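PDB 3R0A: putative transcriptional regulator, which probably binds DNA through a winged helix-turn-helix domain and so is likely to regulate transcription. Local coordinates for residues 70-75 with 86-91. Numbering follows the deposited sequence.
Sequences EILQRS and YIYKIY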
loop_
_atom_site.group_PDB
_atom_site.type_symbol
_atom_site.label_atom_id
_atom_site.label_comp_id
_atom_site.label_asym_id
_atom_site.label_seq_id
_atom_site.Cartn_x
_atom_site.Cartn_y
_atom_site.Cartn_z
ATOM N N GLU B 70 6.777 -21.141 3.728
ATOM C CA GLU B 70 6.747 -21.768 2.392
ATOM C C GLU B 70 7.688 -21.128 1.383
ATOM O O GLU B 70 7.475 -21.216 0.172
ATOM C CB GLU B 70 5.336 -21.873 1.805
ATOM C CG GLU B 70 4.211 -21.997 2.831
ATOM C CD GLU B 70 3.774 -23.410 3.145
ATOM O OE1 GLU B 70 4.491 -24.374 2.775
ATOM O OE2 GLU B 70 2.691 -23.543 3.786
ATOM N N ILE B 71 8.735 -20.484 1.881
ATOM C CA ILE B 71 9.778 -19.940 0.999
ATOM C C ILE B 71 10.804 -21.040 0.635
ATOM O O ILE B 71 11.525 -20.932 -0.369
ATOM C CB ILE B 71 10.551 -18.807 1.680
ATOM C CG1 ILE B 71 9.625 -17.648 2.091
ATOM C CG2 ILE B 71 11.792 -18.407 0.831
ATOM C CD1 ILE B 71 8.511 -17.247 1.084
ATOM N N LEU B 72 10.859 -22.093 1.451
ATOM C CA LEU B 72 11.937 -23.061 1.371
ATOM C C LEU B 72 11.307 -24.441 1.295
ATOM O O LEU B 72 10.361 -24.731 2.011
ATOM C CB LEU B 72 12.789 -22.949 2.630
ATOM C CG LEU B 72 14.281 -22.707 2.609
ATOM C CD1 LEU B 72 14.808 -21.594 1.629
ATOM C CD2 LEU B 72 14.731 -22.426 4.033
ATOM N N GLN B 73 11.804 -25.260 0.378
ATOM C CA GLN B 73 11.519 -26.686 0.334
ATOM C C GLN B 73 12.488 -27.408 1.274
ATOM O O GLN B 73 13.662 -27.032 1.362
ATOM C CB GLN B 73 11.722 -27.191 -1.109
ATOM C CG GLN B 73 11.426 -28.675 -1.337
ATOM C CD GLN B 73 11.375 -29.061 -2.827
ATOM O OE1 GLN B 73 11.586 -28.230 -3.718
ATOM N NE2 GLN B 73 11.094 -30.331 -3.090
ATOM N N ARG B 74 12.005 -28.450 1.943
ATOM C CA ARG B 74 12.852 -29.215 2.861
ATOM C C ARG B 74 12.897 -30.707 2.531
ATOM O O ARG B 74 11.876 -31.364 2.473
ATOM C CB ARG B 74 12.401 -29.016 4.335
ATOM C CG ARG B 74 13.340 -29.671 5.376
ATOM C CD ARG B 74 12.761 -29.625 6.788
ATOM N NE ARG B 74 11.621 -30.520 6.939
ATOM C CZ ARG B 74 10.769 -30.487 7.958
ATOM N NH1 ARG B 74 10.930 -29.604 8.947
ATOM N NH2 ARG B 74 9.751 -31.334 8.000
ATOM N N SER B 75 14.101 -31.232 2.352
ATOM C CA SER B 75 14.311 -32.679 2.218
ATOM C C SER B 75 15.236 -33.234 3.319
ATOM O O SER B 75 15.575 -32.520 4.265
ATOM C CB SER B 75 14.868 -33.005 0.823
ATOM O OG SER B 75 14.891 -34.401 0.609
ATOM N N TYR B 86 18.309 -32.290 7.876
ATOM C CA TYR B 86 17.373 -31.615 6.978
ATOM C C TYR B 86 18.176 -30.840 5.980
ATOM O O TYR B 86 19.160 -30.212 6.327
ATOM C CB TYR B 86 16.477 -30.642 7.716
ATOM C CG TYR B 86 15.386 -31.254 8.555
ATOM C CD1 TYR B 86 14.423 -32.117 7.995
ATOM C CD2 TYR B 86 15.289 -30.945 9.911
ATOM C CE1 TYR B 86 13.424 -32.655 8.769
ATOM C CE2 TYR B 86 14.281 -31.479 10.694
ATOM C CZ TYR B 86 13.363 -32.327 10.129
ATOM O OH TYR B 86 12.365 -32.853 10.949
ATOM N N ILE B 87 17.789 -30.914 4.727
ATOM C CA ILE B 87 18.366 -30.007 3.714
ATOM C C ILE B 87 17.269 -29.191 3.020
ATOM O O ILE B 87 16.155 -29.679 2.866
ATOM C CB ILE B 87 19.235 -30.745 2.671
ATOM C CG1 ILE B 87 18.516 -31.996 2.156
ATOM C CG2 ILE B 87 20.648 -31.020 3.250
ATOM C CD1 ILE B 87 19.190 -32.643 0.904
ATOM N N TYR B 88 17.607 -27.973 2.590
ATOM C CA TYR B 88 16.613 -27.020 2.065
ATOM C C TYR B 88 16.933 -26.515 0.682
ATOM O O TYR B 88 18.094 -26.306 0.343
ATOM C CB TYR B 88 16.474 -25.826 3.012
ATOM C CG TYR B 88 16.191 -26.241 4.429
ATOM C CD1 TYR B 88 14.879 -26.301 4.897
ATOM C CD2 TYR B 88 17.236 -26.595 5.306
ATOM C CE1 TYR B 88 14.607 -26.673 6.192
ATOM C CE2 TYR B 88 16.964 -26.998 6.603
ATOM C CZ TYR B 88 15.643 -27.029 7.033
ATOM O OH TYR B 88 15.322 -27.400 8.309
ATOM N N LYS B 89 15.899 -26.338 -0.131
ATOM C CA LYS B 89 16.080 -25.718 -1.461
ATOM C C LYS B 89 15.035 -24.610 -1.667
ATOM O O LYS B 89 13.851 -24.795 -1.418
ATOM C CB LYS B 89 16.078 -26.768 -2.594
ATOM C CG LYS B 89 16.529 -26.262 -3.975
ATOM C CD LYS B 89 15.380 -26.178 -4.995
ATOM C CE LYS B 89 15.201 -27.477 -5.779
ATOM N NZ LYS B 89 15.878 -27.367 -7.106
ATOM N N ILE B 90 15.499 -23.437 -2.079
ATOM C CA ILE B 90 14.583 -22.304 -2.244
ATOM C C ILE B 90 13.601 -22.611 -3.378
ATOM O O ILE B 90 14.003 -23.137 -4.401
ATOM C CB ILE B 90 15.342 -20.960 -2.427
ATOM C CG1 ILE B 90 14.390 -19.776 -2.200
ATOM C CG2 ILE B 90 16.145 -20.905 -3.785
ATOM C CD1 ILE B 90 15.027 -18.629 -1.481
ATOM N N TYR B 91 12.311 -22.357 -3.162
ATOM C CA TYR B 91 11.336 -22.450 -4.249
ATOM C C TYR B 91 11.599 -21.436 -5.375
ATOM O O TYR B 91 12.380 -20.506 -5.215
ATOM C CB TYR B 91 9.927 -22.256 -3.713
ATOM C CG TYR B 91 9.341 -23.458 -3.002
ATOM C CD1 TYR B 91 9.236 -24.697 -3.635
ATOM C CD2 TYR B 91 8.862 -23.341 -1.698
ATOM C CE1 TYR B 91 8.678 -25.780 -2.971
ATOM C CE2 TYR B 91 8.308 -24.409 -1.028
ATOM C CZ TYR B 91 8.216 -25.626 -1.663
ATOM O OH TYR B 91 7.663 -26.688 -0.978
HETATM O O HOH W 1 12.896 -27.564 9.378
#
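Arg74 and its two tyrosine neighbours, Tyr86 and Tyr88, give a worked example of how one long side chain can tie together residues of an antiparallel β-hairpin. With CG anti to the backbone N (chi1 -174°), the arginine runs alongside Tyr88, its non-hydrogen-bonded partner. CB touches CD1 and CE1 of Tyr88, and Arg74 CG comes to 3.4 Å from Tyr88 CE1. Arg74 CD then lies between two rings, 3.5 Å from Tyr88 CE1 and over the face of Tyr86. A bend at chi3 (70°) lays the guanidinium flat on that second ring: NE and CZ sit near Tyr86 CE1, the planes diverge by 18°, and Arg74 CZ is 4.1 Å from the ring centroid, an off-centre cation-pi stack. At the tip, NH1 donates to a water that also bonds to Tyr88 OH. A leucine in place of Tyr86 would probably deprive the guanidinium of its flat aromatic support and set it freer to turn.

Beneath these side chains, paired backbone bonds join Gln73 to Lys89 and Ser75 to Ile87, the shortest running from Ser75 N to Ile87 O (2.6 Å). On the other face, Gln73 CB makes a CH-pi contact with the Tyr91 ring, 4.1 Å from its centroid. Back on the face that carries Arg74, Leu72 crosses Tyr88 at about a right angle, its CG 3.8 Å from Tyr88 CB, and CD1 packs on Ile90.

The paired strands are consistent with the wing of a winged helix: Leu72 and Tyr88 meet Val63 of helix 56-68 and Phe35 of helix 26-37, while Ile90 reaches Ile96 of helix 93-119.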